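Local coordinates for protein F2 like fibronectin-binding protein (Streptococcus pneumoniae, PDB 5A0N) that is a surface adhesin whose internal thioester probably lets the bacterium bind covalently to host molecules, at residues His94-Pro100 with Arg149-Gly153; Val142-Glu146 with Ala175-Arg180. One frame throughout, in Å; residues are numbered along the deposited sequence. Where two conformers were deposited one is given.

Interaction 1: residues His94-Pro100 with Arg149-Gly153; sequences HKWSSIP and RYTDG
The loop leaving helix 83-93 is docked on the C-terminal end of helix 132-152, where Ile99 and Pro100 lie against the backbone carbonyls of Tyr150 and Thr151, and His94 against Thr151 O and the carboxylate of Asp152. The 255 Å² buried here comes mainly from His94, Pro100 and Thr151. His94 begins a type I turn that ends at Ser97, and its ring is held from within that turn by a 2.9 Å hydrogen bond between ND1 and Ser97 OG. Its CE1 points across the contact, with Asp152 OD1 3.2 Å away at the ring edge. Ring and carboxylate planes differ by 34°, a slanted approach. Asp152 starts out away from the loop; with CG beside its own backbone N (chi1 -70°) the carboxylate swings back to the imidazole. The hydroxyl OG1 of Thr151 steadies this carboxylate by donating to Asp152 OD2 over 2.7 Å, arriving from above the carboxylate plane. Ile99 CG1 lies 3.8 Å above the His94 ring plane, toward the ring's border, and so backs one face. A bound water links the two sides: it lies 2.8 Å from Ser98 O and 2.8 Å from Thr151 O, and His94 ND1 donates to it weakly. Pro100 rests on backbone polar atoms: in one of its two conformers CD comes within 3.5 Å of Tyr150 O and CG lies near the amide N of Gly153. Gly153, with its positive phi of 74°, turns the chain off the helix here. The polar ends also reach the segment following strand 55-56, through His94 NE2 to Leu57 O and Asp152 OD2 to Asn59 N, while Tyr150 packs against Thr108 and Leu112 of helix 105-118.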
loop_
_atom_site.group_PDB
_atom_site.type_symbol
_atom_site.label_atom_id
_atom_site.label_comp_id
_atom_site.label_asym_id
_atom_site.label_seq_id
_atom_site.Cartn_x
_atom_site.Cartn_y
_atom_site.Cartn_z
ATOM N N HIS A 94 -2.882 10.533 11.118
ATOM C CA HIS A 94 -4.205 10.287 11.669
ATOM C C HIS A 94 -4.468 11.238 12.904
ATOM O O HIS A 94 -4.837 10.786 13.999
ATOM C CB HIS A 94 -4.267 8.855 12.177
ATOM C CG HIS A 94 -4.404 7.827 11.119
ATOM N ND1 HIS A 94 -5.604 7.210 10.846
ATOM C CD2 HIS A 94 -3.512 7.325 10.238
ATOM C CE1 HIS A 94 -5.442 6.368 9.846
ATOM N NE2 HIS A 94 -4.190 6.430 9.450
ATOM N N LYS A 95 -4.241 12.529 12.762
ATOM C CA LYS A 95 -4.445 13.450 13.881
ATOM C C LYS A 95 -5.882 13.438 14.436
ATOM O O LYS A 95 -6.083 13.616 15.663
ATOM C CB LYS A 95 -4.049 14.869 13.473
ATOM N N TRP A 96 -6.860 13.227 13.546
ATOM C CA TRP A 96 -8.289 13.294 13.912
ATOM C C TRP A 96 -9.002 11.947 13.968
ATOM O O TRP A 96 -10.233 11.899 14.056
ATOM C CB TRP A 96 -9.038 14.233 12.950
ATOM C CG TRP A 96 -8.349 15.557 12.816
ATOM C CD1 TRP A 96 -7.785 16.087 11.689
ATOM C CD2 TRP A 96 -8.112 16.500 13.868
ATOM N NE1 TRP A 96 -7.224 17.312 11.974
ATOM C CE2 TRP A 96 -7.411 17.583 13.307
ATOM C CE3 TRP A 96 -8.431 16.532 15.228
ATOM C CZ2 TRP A 96 -7.025 18.703 14.060
ATOM C CZ3 TRP A 96 -8.052 17.632 15.973
ATOM C CH2 TRP A 96 -7.352 18.703 15.391
ATOM N N SER A 97 -8.237 10.864 13.907
ATOM C CA SER A 97 -8.770 9.512 14.073
ATOM C C SER A 97 -7.836 8.704 14.971
ATOM O O SER A 97 -6.643 8.970 15.058
ATOM C CB SER A 97 -8.916 8.808 12.727
ATOM O OG SER A 97 -7.685 8.783 12.004
ATOM N N SER A 98 -8.404 7.742 15.670
ATOM C CA SER A 98 -7.610 6.882 16.497
ATOM C C SER A 98 -7.375 5.629 15.684
ATOM O O SER A 98 -8.235 5.146 14.957
ATOM C CB SER A 98 -8.312 6.571 17.812
ATOM O OG SER A 98 -9.515 5.856 17.591
ATOM N N ILE A 99 -6.172 5.139 15.804
ATOM C CA ILE A 99 -5.790 3.890 15.198
ATOM C C ILE A 99 -6.043 2.790 16.203
ATOM O O ILE A 99 -5.570 2.892 17.350
ATOM C CB ILE A 99 -4.333 3.979 14.858
ATOM C CG1 ILE A 99 -4.185 5.116 13.840
ATOM C CG2 ILE A 99 -3.799 2.636 14.352
ATOM C CD1 ILE A 99 -2.779 5.579 13.858
ATOM N N PRO A 100 -6.865 1.769 15.827
ATOM C CA PRO A 100 -7.250 0.658 16.726
ATOM C C PRO A 100 -6.084 -0.285 16.945
ATOM O O PRO A 100 -5.431 -0.631 15.993
ATOM C CB PRO A 100 -8.343 -0.095 15.949
ATOM C CG PRO A 100 -8.172 0.295 14.518
ATOM C CD PRO A 100 -7.439 1.607 14.472
ATOM N N ARG A 149 -7.857 -2.457 7.633
ATOM C CA ARG A 149 -8.487 -3.052 8.822
ATOM C C ARG A 149 -7.782 -2.545 10.065
ATOM O O ARG A 149 -8.433 -2.224 11.059
ATOM C CB ARG A 149 -8.399 -4.576 8.751
ATOM C CG ARG A 149 -8.914 -5.276 10.001
ATOM C CD ARG A 149 -8.852 -6.775 9.869
ATOM N NE ARG A 149 -9.287 -7.439 11.081
ATOM C CZ ARG A 149 -9.219 -8.749 11.267
ATOM N NH1 ARG A 149 -8.841 -9.544 10.300
ATOM N NH2 ARG A 149 -9.599 -9.278 12.427
ATOM N N TYR A 150 -6.461 -2.461 9.991
ATOM C CA TYR A 150 -5.637 -2.061 11.129
ATOM C C TYR A 150 -5.343 -0.581 11.236
ATOM O O TYR A 150 -5.172 -0.091 12.350
ATOM C CB TYR A 150 -4.373 -2.930 11.152
ATOM C CG TYR A 150 -4.705 -4.404 11.217
ATOM C CD1 TYR A 150 -5.285 -4.932 12.354
ATOM C CD2 TYR A 150 -4.466 -5.261 10.155
ATOM C CE1 TYR A 150 -5.612 -6.256 12.424
ATOM C CE2 TYR A 150 -4.788 -6.598 10.202
ATOM C CZ TYR A 150 -5.375 -7.104 11.334
ATOM O OH TYR A 150 -5.723 -8.447 11.433
ATOM N N THR A 151 -5.287 0.174 10.117
ATOM C CA THR A 151 -5.084 1.599 10.217
ATOM C C THR A 151 -6.370 2.337 10.559
ATOM O O THR A 151 -6.320 3.392 11.180
ATOM C CB THR A 151 -4.474 2.210 8.948
ATOM O OG1 THR A 151 -5.355 1.966 7.850
ATOM C CG2 THR A 151 -3.107 1.631 8.640
ATOM N N ASP A 152 -7.504 1.792 10.118
ATOM C CA ASP A 152 -8.765 2.525 10.098
ATOM C C ASP A 152 -9.996 1.725 10.559
ATOM O O ASP A 152 -11.121 2.222 10.508
ATOM C CB ASP A 152 -9.026 3.120 8.686
ATOM C CG ASP A 152 -8.083 4.230 8.367
ATOM O OD1 ASP A 152 -8.304 5.334 8.913
ATOM O OD2 ASP A 152 -7.126 4.018 7.604
ATOM N N GLY A 153 -9.798 0.479 10.965
ATOM C CA GLY A 153 -10.919 -0.360 11.371
ATOM C C GLY A 153 -11.779 -0.865 10.223
ATOM O O GLY A 153 -12.884 -1.318 10.447
HETATM O O HOH W 1 -7.864 5.534 12.224
#

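Interaction 2: residues Val142-Glu146 with Ala175-Arg180; sequences VIQYE and ALEMIR
The axes of segments 142-146 and 175-180 come within 10.2 Å and cross at -48°, the two helices running obliquely in the same general direction. Ile179 carries most of the apolar contact. Its CD1 reaches 3.6 Å from Ile143 CD1 and, for one of the two conformers of Val142, 3.9 Å from Val142 CG2, while its other branch, CG2, lies 4.1 Å from Glu146 CG as the two side chains run antiparallel alongside each other. In that same conformer Val142 CG2 also faces Ala175 CB at 4.2 Å. At the C-terminal end of both segments a bidentate salt bridge takes over: Arg180 offers NE and NH2 side-on, one to each carboxylate oxygen of Glu146, a two-nitrogen grip that sets the rotation of the guanidinium. The NE to OE2 bond is 2.9 Å and nearly straight (173°), with OE2 in the guanidinium plane; NH2 to OE1 is equally long but tilted. Glu146, bent at chi2, meets the extended Arg180 nearly perpendicularly, and the carboxylate and guanidinium planes are 41° apart. Leu176 CG backs one guanidinium face, 3.8 Å above its centre. Arg149 NH1 gives OE2 a second cationic partner, and Val156 O accepts from Arg180 NH2. Helix 123-128 packs on Ala175, whereas Ile143 and Gln144 lie against strand 55-56, Gln144 OE1 accepting from Cys56 N.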
loop_
_atom_site.group_PDB
_atom_site.type_symbol
_atom_site.label_atom_id
_atom_site.label_comp_id
_atom_site.label_asym_id
_atom_site.label_seq_id
_atom_site.Cartn_x
_atom_site.Cartn_y
_atom_site.Cartn_z
ATOM N N VAL A 142 -6.401 -6.685 -2.072
ATOM C CA VAL A 142 -6.814 -7.317 -0.797
ATOM C C VAL A 142 -5.841 -7.038 0.330
ATOM O O VAL A 142 -6.263 -6.823 1.469
ATOM C CB VAL A 142 -7.125 -8.825 -0.889
ATOM C CG1 VAL A 142 -8.409 -9.023 -1.664
ATOM C CG2 VAL A 142 -5.961 -9.628 -1.472
ATOM N N ILE A 143 -4.551 -7.011 0.038
ATOM C CA ILE A 143 -3.577 -6.600 1.049
ATOM C C ILE A 143 -3.892 -5.176 1.532
ATOM O O ILE A 143 -3.856 -4.896 2.742
ATOM C CB ILE A 143 -2.134 -6.717 0.518
ATOM C CG1 ILE A 143 -1.750 -8.184 0.326
ATOM C CG2 ILE A 143 -1.172 -5.977 1.425
ATOM C CD1 ILE A 143 -1.435 -8.951 1.609
ATOM N N GLN A 144 -4.222 -4.276 0.611
ATOM C CA GLN A 144 -4.533 -2.909 0.980
ATOM C C GLN A 144 -5.732 -2.839 1.923
ATOM O O GLN A 144 -5.717 -2.068 2.879
ATOM C CB GLN A 144 -4.768 -2.075 -0.267
ATOM C CG GLN A 144 -5.191 -0.632 0.009
ATOM C CD GLN A 144 -4.103 0.190 0.618
ATOM O OE1 GLN A 144 -3.314 0.828 -0.097
ATOM N NE2 GLN A 144 -4.074 0.245 1.948
ATOM N N TYR A 145 -6.799 -3.549 1.616
ATOM C CA TYR A 145 -7.965 -3.554 2.500
ATOM C C TYR A 145 -7.604 -4.112 3.870
ATOM O O TYR A 145 -8.102 -3.586 4.887
ATOM C CB TYR A 145 -9.188 -4.253 1.893
ATOM C CG TYR A 145 -9.898 -3.347 0.917
ATOM C CD1 TYR A 145 -10.674 -2.288 1.385
ATOM C CD2 TYR A 145 -9.764 -3.507 -0.462
ATOM C CE1 TYR A 145 -11.284 -1.394 0.497
ATOM C CE2 TYR A 145 -10.372 -2.616 -1.345
ATOM C CZ TYR A 145 -11.118 -1.564 -0.859
ATOM O OH TYR A 145 -11.695 -0.650 -1.696
ATOM N N GLU A 146 -6.746 -5.128 3.942
ATOM C CA GLU A 146 -6.378 -5.643 5.245
ATOM C C GLU A 146 -5.463 -4.690 6.004
ATOM O O GLU A 146 -5.579 -4.589 7.229
ATOM C CB GLU A 146 -5.824 -7.053 5.150
ATOM C CG GLU A 146 -5.976 -7.861 6.454
ATOM C CD GLU A 146 -7.398 -8.232 6.837
ATOM O OE1 GLU A 146 -8.355 -7.697 6.229
ATOM O OE2 GLU A 146 -7.561 -9.070 7.748
ATOM N N ALA A 175 -7.957 -15.378 -1.228
ATOM C CA ALA A 175 -6.716 -14.798 -0.757
ATOM C C ALA A 175 -6.904 -14.101 0.583
ATOM O O ALA A 175 -6.006 -14.173 1.437
ATOM C CB ALA A 175 -6.165 -13.810 -1.770
ATOM N N LEU A 176 -8.012 -13.406 0.773
ATOM C CA LEU A 176 -8.256 -12.712 2.047
ATOM C C LEU A 176 -8.312 -13.707 3.215
ATOM O O LEU A 176 -7.803 -13.422 4.293
ATOM C CB LEU A 176 -9.528 -11.891 1.949
ATOM C CG LEU A 176 -9.860 -11.011 3.152
ATOM C CD1 LEU A 176 -8.728 -10.078 3.504
ATOM C CD2 LEU A 176 -11.179 -10.300 2.859
ATOM N N GLU A 177 -8.916 -14.862 2.989
ATOM C CA GLU A 177 -8.983 -15.884 4.025
ATOM C C GLU A 177 -7.598 -16.430 4.336
ATOM O O GLU A 177 -7.277 -16.749 5.487
ATOM C CB GLU A 177 -9.947 -16.989 3.625
ATOM C CG GLU A 177 -11.351 -16.456 3.530
ATOM C CD GLU A 177 -12.345 -17.368 2.891
ATOM O OE1 GLU A 177 -12.108 -18.543 2.815
ATOM O OE2 GLU A 177 -13.401 -16.879 2.454
ATOM N N MET A 178 -6.777 -16.594 3.301
ATOM C CA MET A 178 -5.403 -17.040 3.523
ATOM C C MET A 178 -4.570 -15.993 4.259
ATOM O O MET A 178 -3.830 -16.327 5.180
ATOM C CB MET A 178 -4.746 -17.452 2.214
ATOM C CG MET A 178 -5.447 -18.624 1.540
ATOM S SD MET A 178 -4.824 -18.835 -0.161
ATOM C CE MET A 178 -6.122 -19.688 -0.967
ATOM N N ILE A 179 -4.697 -14.729 3.855
ATOM C CA ILE A 179 -4.039 -13.647 4.582
ATOM C C ILE A 179 -4.408 -13.710 6.072
ATOM O O ILE A 179 -3.540 -13.615 6.944
ATOM C CB ILE A 179 -4.433 -12.264 4.030
ATOM C CG1 ILE A 179 -3.830 -12.031 2.636
ATOM C CG2 ILE A 179 -4.041 -11.151 4.986
ATOM C CD1 ILE A 179 -4.483 -10.884 1.868
ATOM N N ARG A 180 -5.700 -13.853 6.361
ATOM C CA ARG A 180 -6.155 -13.816 7.759
ATOM C C ARG A 180 -5.660 -15.015 8.547
ATOM O O ARG A 180 -5.401 -14.897 9.748
ATOM C CB ARG A 180 -7.668 -13.731 7.818
ATOM C CG ARG A 180 -8.115 -12.334 7.421
ATOM C CD ARG A 180 -9.612 -12.119 7.356
ATOM N NE ARG A 180 -9.849 -10.694 7.115
ATOM C CZ ARG A 180 -10.965 -10.155 6.689
ATOM N NH1 ARG A 180 -12.033 -10.892 6.477
ATOM N NH2 ARG A 180 -11.000 -8.856 6.479
#

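How the interactions relate
Interactions 1 and 2 share helix 132-152, with their centres about 18 Å apart. Along the chain the segments alternate, 94-100, 142-146, 149-153, 175-180, so the helix is held near its C-terminal end by the loop before it and farther back by helix 170-182 after it. The sites meet where Arg149 NH1 lies 3.5 Å from Arg180 NE, two cations gathered round the Glu146 carboxylate. All four segments lie within a region related to the helical insertion domain of pilus-presented adhesins. Both contacts also border strand 55-56 or the residues just after it; that strand carries Cys56, the chain's sole cysteine and therefore probably the thioester residue.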